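Conserved hypothetical protein (Archaeoglobus fulgidus, PDB 1NT2) is a Nop-domain protein that forms a complex with fibrillarin and probably binds the guide RNA of archaeal box C/D ribonucleoprotein particles. Local coordinates at residues E73-E85 / K149-M161. Sequence-based numbering, arbitrary orientation.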
ATOM      1  N   GLU B  73      14.023  26.831  -3.663  1.00 51.63           N
ATOM      2  CA  GLU B  73      14.987  25.798  -3.328  1.00 48.59           C
ATOM      3  C   GLU B  73      14.456  24.828  -2.275  1.00 45.22           C
ATOM      4  O   GLU B  73      14.776  23.641  -2.292  1.00 43.34           O
ATOM      5  CB  GLU B  73      16.274  26.445  -2.818  1.00 51.02           C
ATOM      6  CG  GLU B  73      17.483  25.525  -2.838  1.00 52.44           C
ATOM      7  CD  GLU B  73      18.059  25.357  -4.233  1.00 53.42           C
ATOM      8  OE1 GLU B  73      17.297  25.026  -5.169  1.00 53.81           O
ATOM      9  OE2 GLU B  73      19.282  25.558  -4.393  1.00 55.04           O
ATOM     10  N   ASP B  74      13.653  25.340  -1.350  1.00 42.80           N
ATOM     11  CA  ASP B  74      13.101  24.508  -0.296  1.00 41.15           C
ATOM     12  C   ASP B  74      12.244  23.407  -0.885  1.00 40.75           C
ATOM     13  O   ASP B  74      12.164  22.312  -0.333  1.00 39.83           O
ATOM     14  CB  ASP B  74      12.296  25.357   0.697  1.00 41.38           C
ATOM     15  CG  ASP B  74      11.216  26.195   0.026  1.00 43.60           C
ATOM     16  OD1 ASP B  74      11.484  26.780  -1.048  1.00 44.06           O
ATOM     17  OD2 ASP B  74      10.098  26.288   0.588  1.00 44.29           O
ATOM     18  N   ARG B  75      11.619  23.696  -2.023  1.00 41.34           N
ATOM     19  CA  ARG B  75      10.764  22.721  -2.702  1.00 41.78           C
ATOM     20  C   ARG B  75      11.641  21.587  -3.193  1.00 39.66           C
ATOM     21  O   ARG B  75      11.358  20.416  -2.946  1.00 39.51           O
ATOM     22  CB  ARG B  75      10.068  23.366  -3.891  1.00 45.30           C
ATOM     23  CG  ARG B  75       9.384  24.667  -3.560  1.00 51.20           C
ATOM     24  CD  ARG B  75       8.177  24.445  -2.678  1.00 57.31           C
ATOM     25  NE  ARG B  75       7.580  25.713  -2.269  1.00 63.70           N
ATOM     26  CZ  ARG B  75       6.349  25.832  -1.785  1.00 66.18           C
ATOM     27  NH1 ARG B  75       5.581  24.753  -1.653  1.00 67.40           N
ATOM     28  NH2 ARG B  75       5.888  27.028  -1.434  1.00 67.42           N
ATOM     29  N   TYR B  76      12.703  21.956  -3.902  1.00 36.71           N
ATOM     30  CA  TYR B  76      13.656  20.989  -4.417  1.00 33.63           C
ATOM     31  C   TYR B  76      13.959  20.010  -3.296  1.00 32.59           C
ATOM     32  O   TYR B  76      13.976  18.800  -3.502  1.00 34.11           O
ATOM     33  CB  TYR B  76      14.944  21.694  -4.851  1.00 30.30           C
ATOM     34  CG  TYR B  76      16.090  20.771  -5.209  1.00 28.10           C
ATOM     35  CD1 TYR B  76      16.151  20.135  -6.448  1.00 28.04           C
ATOM     36  CD2 TYR B  76      17.138  20.562  -4.317  1.00 28.02           C
ATOM     37  CE1 TYR B  76      17.237  19.322  -6.790  1.00 26.87           C
ATOM     38  CE2 TYR B  76      18.222  19.755  -4.643  1.00 26.33           C
ATOM     39  CZ  TYR B  76      18.269  19.143  -5.877  1.00 27.45           C
ATOM     40  OH  TYR B  76      19.367  18.378  -6.195  1.00 26.36           O
ATOM     41  N   VAL B  77      14.168  20.533  -2.095  1.00 30.11           N
ATOM     42  CA  VAL B  77      14.484  19.672  -0.968  1.00 29.32           C
ATOM     43  C   VAL B  77      13.345  18.721  -0.563  1.00 28.92           C
ATOM     44  O   VAL B  77      13.588  17.552  -0.254  1.00 28.12           O
ATOM     45  CB  VAL B  77      14.929  20.511   0.252  1.00 28.25           C
ATOM     46  CG1 VAL B  77      15.347  19.596   1.382  1.00 27.81           C
ATOM     47  CG2 VAL B  77      16.088  21.419  -0.143  1.00 26.67           C
ATOM     48  N   VAL B  78      12.106  19.200  -0.573  1.00 27.54           N
ATOM     49  CA  VAL B  78      10.990  18.332  -0.195  1.00 24.86           C
ATOM     50  C   VAL B  78      10.913  17.155  -1.178  1.00 25.12           C
ATOM     51  O   VAL B  78      10.884  15.980  -0.778  1.00 24.49           O
ATOM     52  CB  VAL B  78       9.651  19.096  -0.213  1.00 20.69           C
ATOM     53  CG1 VAL B  78       8.647  18.386   0.644  1.00 16.96           C
ATOM     54  CG2 VAL B  78       9.856  20.493   0.278  1.00 18.09           C
ATOM     55  N   ALA B  79      10.887  17.482  -2.465  1.00 23.41           N
ATOM     56  CA  ALA B  79      10.828  16.465  -3.495  1.00 22.61           C
ATOM     57  C   ALA B  79      11.972  15.493  -3.244  1.00 22.97           C
ATOM     58  O   ALA B  79      11.835  14.278  -3.402  1.00 23.48           O
ATOM     59  CB  ALA B  79      10.978  17.107  -4.856  1.00 21.51           C
ATOM     60  N   LEU B  80      13.103  16.045  -2.831  1.00 21.36           N
ATOM     61  CA  LEU B  80      14.281  15.250  -2.576  1.00 20.63           C
ATOM     62  C   LEU B  80      14.074  14.255  -1.437  1.00 21.24           C
ATOM     63  O   LEU B  80      14.460  13.091  -1.541  1.00 20.74           O
ATOM     64  CB  LEU B  80      15.448  16.180  -2.261  1.00 20.39           C
ATOM     65  CG  LEU B  80      16.745  15.877  -3.003  1.00 20.20           C
ATOM     66  CD1 LEU B  80      16.479  15.867  -4.493  1.00 18.99           C
ATOM     67  CD2 LEU B  80      17.795  16.910  -2.640  1.00 20.70           C
ATOM     68  N   VAL B  81      13.465  14.720  -0.349  1.00 21.79           N
ATOM     69  CA  VAL B  81      13.217  13.874   0.814  1.00 21.71           C
ATOM     70  C   VAL B  81      12.158  12.838   0.508  1.00 24.06           C
ATOM     71  O   VAL B  81      12.203  11.716   1.022  1.00 24.10           O
ATOM     72  CB  VAL B  81      12.718  14.684   1.998  1.00 19.47           C
ATOM     73  CG1 VAL B  81      12.413  13.771   3.151  1.00 19.15           C
ATOM     74  CG2 VAL B  81      13.745  15.682   2.395  1.00 21.14           C
ATOM     75  N   LYS B  82      11.194  13.231  -0.320  1.00 25.31           N
ATOM     76  CA  LYS B  82      10.112  12.342  -0.695  1.00 26.37           C
ATOM     77  C   LYS B  82      10.602  11.287  -1.666  1.00 26.75           C
ATOM     78  O   LYS B  82       9.996  10.233  -1.807  1.00 27.65           O
ATOM     79  CB  LYS B  82       8.958  13.134  -1.310  1.00 27.72           C
ATOM     80  CG  LYS B  82       8.047  13.806  -0.289  1.00 30.05           C
ATOM     81  CD  LYS B  82       6.788  14.337  -0.956  1.00 32.04           C
ATOM     82  CE  LYS B  82       5.740  14.752   0.063  1.00 33.17           C
ATOM     83  NZ  LYS B  82       6.150  15.947   0.848  1.00 34.88           N
ATOM     84  N   ALA B  83      11.704  11.566  -2.343  1.00 27.83           N
ATOM     85  CA  ALA B  83      12.238  10.596  -3.282  1.00 29.07           C
ATOM     86  C   ALA B  83      13.123   9.652  -2.500  1.00 28.81           C
ATOM     87  O   ALA B  83      13.156   8.454  -2.757  1.00 27.69           O
ATOM     88  CB  ALA B  83      13.044  11.295  -4.379  1.00 29.79           C
ATOM     89  N   LEU B  84      13.838  10.206  -1.532  1.00 29.78           N
ATOM     90  CA  LEU B  84      14.722   9.402  -0.724  1.00 32.09           C
ATOM     91  C   LEU B  84      13.929   8.204  -0.206  1.00 33.95           C
ATOM     92  O   LEU B  84      14.058   7.094  -0.717  1.00 35.98           O
ATOM     93  CB  LEU B  84      15.276  10.232   0.437  1.00 31.32           C
ATOM     94  CG  LEU B  84      16.346   9.539   1.286  1.00 32.32           C
ATOM     95  CD1 LEU B  84      17.568   9.240   0.432  1.00 31.95           C
ATOM     96  CD2 LEU B  84      16.725  10.418   2.467  1.00 32.98           C
ATOM     97  N   GLU B  85      13.086   8.438   0.789  1.00 34.63           N
ATOM     98  CA  GLU B  85      12.286   7.372   1.366  1.00 35.14           C
ATOM     99  C   GLU B  85      11.762   6.412   0.322  1.00 34.75           C
ATOM    100  O   GLU B  85      11.692   5.213   0.561  1.00 36.08           O
ATOM    101  CB  GLU B  85      11.127   7.976   2.139  1.00 36.04           C
ATOM    102  CG  GLU B  85      11.613   8.968   3.154  1.00 38.74           C
ATOM    103  CD  GLU B  85      10.505   9.783   3.736  1.00 39.32           C
ATOM    104  OE1 GLU B  85       9.634  10.221   2.949  1.00 40.12           O
ATOM    105  OE2 GLU B  85      10.522   9.991   4.971  1.00 38.92           O
ATOM    106  N   LYS B 149      19.896  15.494   7.984  1.00 35.02           N
ATOM    107  CA  LYS B 149      18.957  14.375   7.931  1.00 34.23           C
ATOM    108  C   LYS B 149      17.577  14.761   8.500  1.00 32.82           C
ATOM    109  O   LYS B 149      16.581  14.819   7.770  1.00 30.74           O
ATOM    110  CB  LYS B 149      19.557  13.189   8.705  1.00 35.41           C
ATOM    111  CG  LYS B 149      18.888  11.827   8.487  1.00 35.20           C
ATOM    112  CD  LYS B 149      19.272  11.192   7.159  1.00 37.26           C
ATOM    113  CE  LYS B 149      18.264  11.482   6.036  1.00 39.84           C
ATOM    114  NZ  LYS B 149      18.167  12.920   5.622  1.00 41.28           N
ATOM    115  N   VAL B 150      17.535  15.042   9.799  1.00 31.23           N
ATOM    116  CA  VAL B 150      16.294  15.410  10.470  1.00 30.69           C
ATOM    117  C   VAL B 150      15.703  16.721   9.944  1.00 31.31           C
ATOM    118  O   VAL B 150      14.566  16.765   9.459  1.00 31.43           O
ATOM    119  CB  VAL B 150      16.525  15.570  11.977  1.00 29.37           C
ATOM    120  CG1 VAL B 150      15.199  15.571  12.709  1.00 28.20           C
ATOM    121  CG2 VAL B 150      17.425  14.471  12.469  1.00 29.28           C
ATOM    122  N   ALA B 151      16.486  17.789  10.059  1.00 30.39           N
ATOM    123  CA  ALA B 151      16.063  19.108   9.618  1.00 28.82           C
ATOM    124  C   ALA B 151      15.287  19.058   8.304  1.00 28.12           C
ATOM    125  O   ALA B 151      14.231  19.680   8.169  1.00 29.10           O
ATOM    126  CB  ALA B 151      17.283  20.023   9.473  1.00 27.53           C
ATOM    127  N   ALA B 152      15.797  18.298   7.344  1.00 24.87           N
ATOM    128  CA  ALA B 152      15.151  18.225   6.048  1.00 22.51           C
ATOM    129  C   ALA B 152      13.812  17.506   6.064  1.00 22.21           C
ATOM    130  O   ALA B 152      12.935  17.808   5.259  1.00 20.20           O
ATOM    131  CB  ALA B 152      16.089  17.578   5.046  1.00 21.66           C
ATOM    132  N   LYS B 153      13.643  16.557   6.977  1.00 23.61           N
ATOM    133  CA  LYS B 153      12.380  15.826   7.039  1.00 24.74           C
ATOM    134  C   LYS B 153      11.282  16.717   7.596  1.00 24.67           C
ATOM    135  O   LYS B 153      10.145  16.684   7.124  1.00 24.03           O
ATOM    136  CB  LYS B 153      12.515  14.559   7.891  1.00 23.82           C
ATOM    137  CG  LYS B 153      11.190  13.809   8.145  1.00 22.71           C
ATOM    138  CD  LYS B 153      10.466  13.324   6.876  1.00 20.76           C
ATOM    139  CE  LYS B 153       9.360  12.324   7.245  1.00 21.79           C
ATOM    140  NZ  LYS B 153       8.582  11.780   6.091  1.00 20.78           N
ATOM    141  N   LEU B 154      11.614  17.506   8.608  1.00 24.04           N
ATOM    142  CA  LEU B 154      10.622  18.405   9.153  1.00 25.16           C
ATOM    143  C   LEU B 154      10.120  19.250   7.995  1.00 25.99           C
ATOM    144  O   LEU B 154       8.919  19.386   7.792  1.00 28.27           O
ATOM    145  CB  LEU B 154      11.232  19.327  10.197  1.00 25.73           C
ATOM    146  CG  LEU B 154      11.686  18.699  11.502  1.00 27.28           C
ATOM    147  CD1 LEU B 154      12.250  19.789  12.398  1.00 25.66           C
ATOM    148  CD2 LEU B 154      10.509  17.998  12.165  1.00 27.32           C
ATOM    149  N   LEU B 155      11.046  19.815   7.228  1.00 24.90           N
ATOM    150  CA  LEU B 155      10.669  20.659   6.109  1.00 24.52           C
ATOM    151  C   LEU B 155       9.753  19.956   5.131  1.00 25.66           C
ATOM    152  O   LEU B 155       8.816  20.555   4.617  1.00 27.21           O
ATOM    153  CB  LEU B 155      11.904  21.151   5.365  1.00 23.35           C
ATOM    154  CG  LEU B 155      11.642  21.977   4.102  1.00 21.24           C
ATOM    155  CD1 LEU B 155      10.819  23.205   4.440  1.00 18.96           C
ATOM    156  CD2 LEU B 155      12.970  22.376   3.478  1.00 20.75           C
ATOM    157  N   GLU B 156      10.013  18.686   4.857  1.00 26.65           N
ATOM    158  CA  GLU B 156       9.158  17.969   3.922  1.00 28.25           C
ATOM    159  C   GLU B 156       7.828  17.651   4.574  1.00 27.57           C
ATOM    160  O   GLU B 156       6.792  17.738   3.936  1.00 27.41           O
ATOM    161  CB  GLU B 156       9.830  16.677   3.440  1.00 30.54           C
ATOM    162  CG  GLU B 156       8.929  15.753   2.613  1.00 31.32           C
ATOM    163  CD  GLU B 156       8.432  14.536   3.397  1.00 32.99           C
ATOM    164  OE1 GLU B 156       7.564  13.807   2.865  1.00 32.24           O
ATOM    165  OE2 GLU B 156       8.912  14.303   4.532  1.00 32.68           O
ATOM    166  N   ARG B 157       7.863  17.285   5.849  1.00 28.05           N
ATOM    167  CA  ARG B 157       6.644  16.960   6.579  1.00 29.13           C
ATOM    168  C   ARG B 157       5.814  18.241   6.773  1.00 28.41           C
ATOM    169  O   ARG B 157       4.578  18.194   6.848  1.00 27.37           O
ATOM    170  CB  ARG B 157       6.998  16.345   7.938  1.00 31.14           C
ATOM    171  CG  ARG B 157       5.976  15.340   8.455  1.00 35.14           C
ATOM    172  CD  ARG B 157       6.201  13.949   7.875  1.00 37.98           C
ATOM    173  NE  ARG B 157       6.100  13.920   6.418  1.00 40.61           N
ATOM    174  CZ  ARG B 157       4.995  14.214   5.742  1.00 42.41           C
ATOM    175  NH1 ARG B 157       3.893  14.560   6.398  1.00 44.04           N
ATOM    176  NH2 ARG B 157       4.991  14.159   4.415  1.00 43.18           N
ATOM    177  N   ALA B 158       6.517  19.375   6.857  1.00 27.05           N
ATOM    178  CA  ALA B 158       5.905  20.696   7.024  1.00 25.61           C
ATOM    179  C   ALA B 158       5.341  21.124   5.681  1.00 25.38           C
ATOM    180  O   ALA B 158       4.302  21.779   5.602  1.00 24.77           O
ATOM    181  CB  ALA B 158       6.946  21.706   7.492  1.00 24.19           C
ATOM    182  N   GLY B 159       6.053  20.749   4.623  1.00 25.73           N
ATOM    183  CA  GLY B 159       5.617  21.071   3.283  1.00 25.01           C
ATOM    184  C   GLY B 159       6.522  22.038   2.565  1.00 26.18           C
ATOM    185  O   GLY B 159       6.929  21.779   1.442  1.00 27.14           O
ATOM    186  N   SER B 160       6.836  23.160   3.202  1.00 27.01           N
ATOM    187  CA  SER B 160       7.689  24.165   2.587  1.00 27.86           C
ATOM    188  C   SER B 160       8.253  24.989   3.700  1.00 29.13           C
ATOM    189  O   SER B 160       7.938  24.735   4.859  1.00 30.05           O
ATOM    190  CB  SER B 160       6.867  25.057   1.673  1.00 28.50           C
ATOM    191  OG  SER B 160       5.752  25.576   2.376  1.00 29.53           O
ATOM    192  N   MET B 161       9.075  25.979   3.364  1.00 30.88           N
ATOM    193  CA  MET B 161       9.655  26.821   4.404  1.00 32.94           C
ATOM    194  C   MET B 161       8.589  27.624   5.108  1.00 33.41           C
ATOM    195  O   MET B 161       8.362  27.426   6.297  1.00 33.96           O
ATOM    196  CB  MET B 161      10.722  27.763   3.843  1.00 33.44           C
ATOM    197  CG  MET B 161      12.102  27.121   3.721  1.00 34.72           C
ATOM    198  SD  MET B 161      12.863  26.710   5.312  1.00 35.09           S
ATOM    199  CE  MET B 161      14.292  27.844   5.325  1.00 33.82           C
TER
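Lys153 NZ is gripped by two carboxylates, bonding Glu85 OE2 across the contact at 2.9 Å and Glu156 OE2 on its own helix at 3.0 Å. Each oxygen offers its syn lone pair. The site joins the start of helix 73-93, which runs on into a predicted coiled coil, to helix 148-158 of the Nop domain. The axes of the segments 73-85 and 149-158 cross at -100°. Glu156 packs as a single knob into a hole formed by Val78, Val81, Lys82 and Glu85. Its CG is anti to the backbone N (chi1 172°), which carries the chain past Val78 CG1 and over Val81 CB. Bending beyond CG then turns the carboxylate toward the basic side chains of Lys82, Lys153 and Arg157. Lys82 NZ reaches Glu156 OE1 only weakly, at 3.3 Å. Arg157 NH2 meets the same OE1 from above the carboxylate plane, while Arg157 NH1 pairs with Glu178. Lys153, bonded to both, probably eases the approach of the Glu85 and Glu156 carboxylates, whose planes stand nearly perpendicular. An alanine in place of Glu156 would probably leave Lys82 without this anionic partner and open a gap beside Val78 and Val81. Alongside the charges, Val81 CG2 packs on Ala152 CB, and Val77 rests on Leu155. Helix 110-138 adds Val134 and Met135 to this apolar layer. Past Gly159, Ser160 caps the next helix through Arg163 N, and Ser160 CB lies over the Arg75 guanidinium face, 3.5 Å above its plane. Beside it, Met161 N donates a nearly straight bond (168°) to Asp74 OD2, 3.0 Å away on the oxygen's anti side.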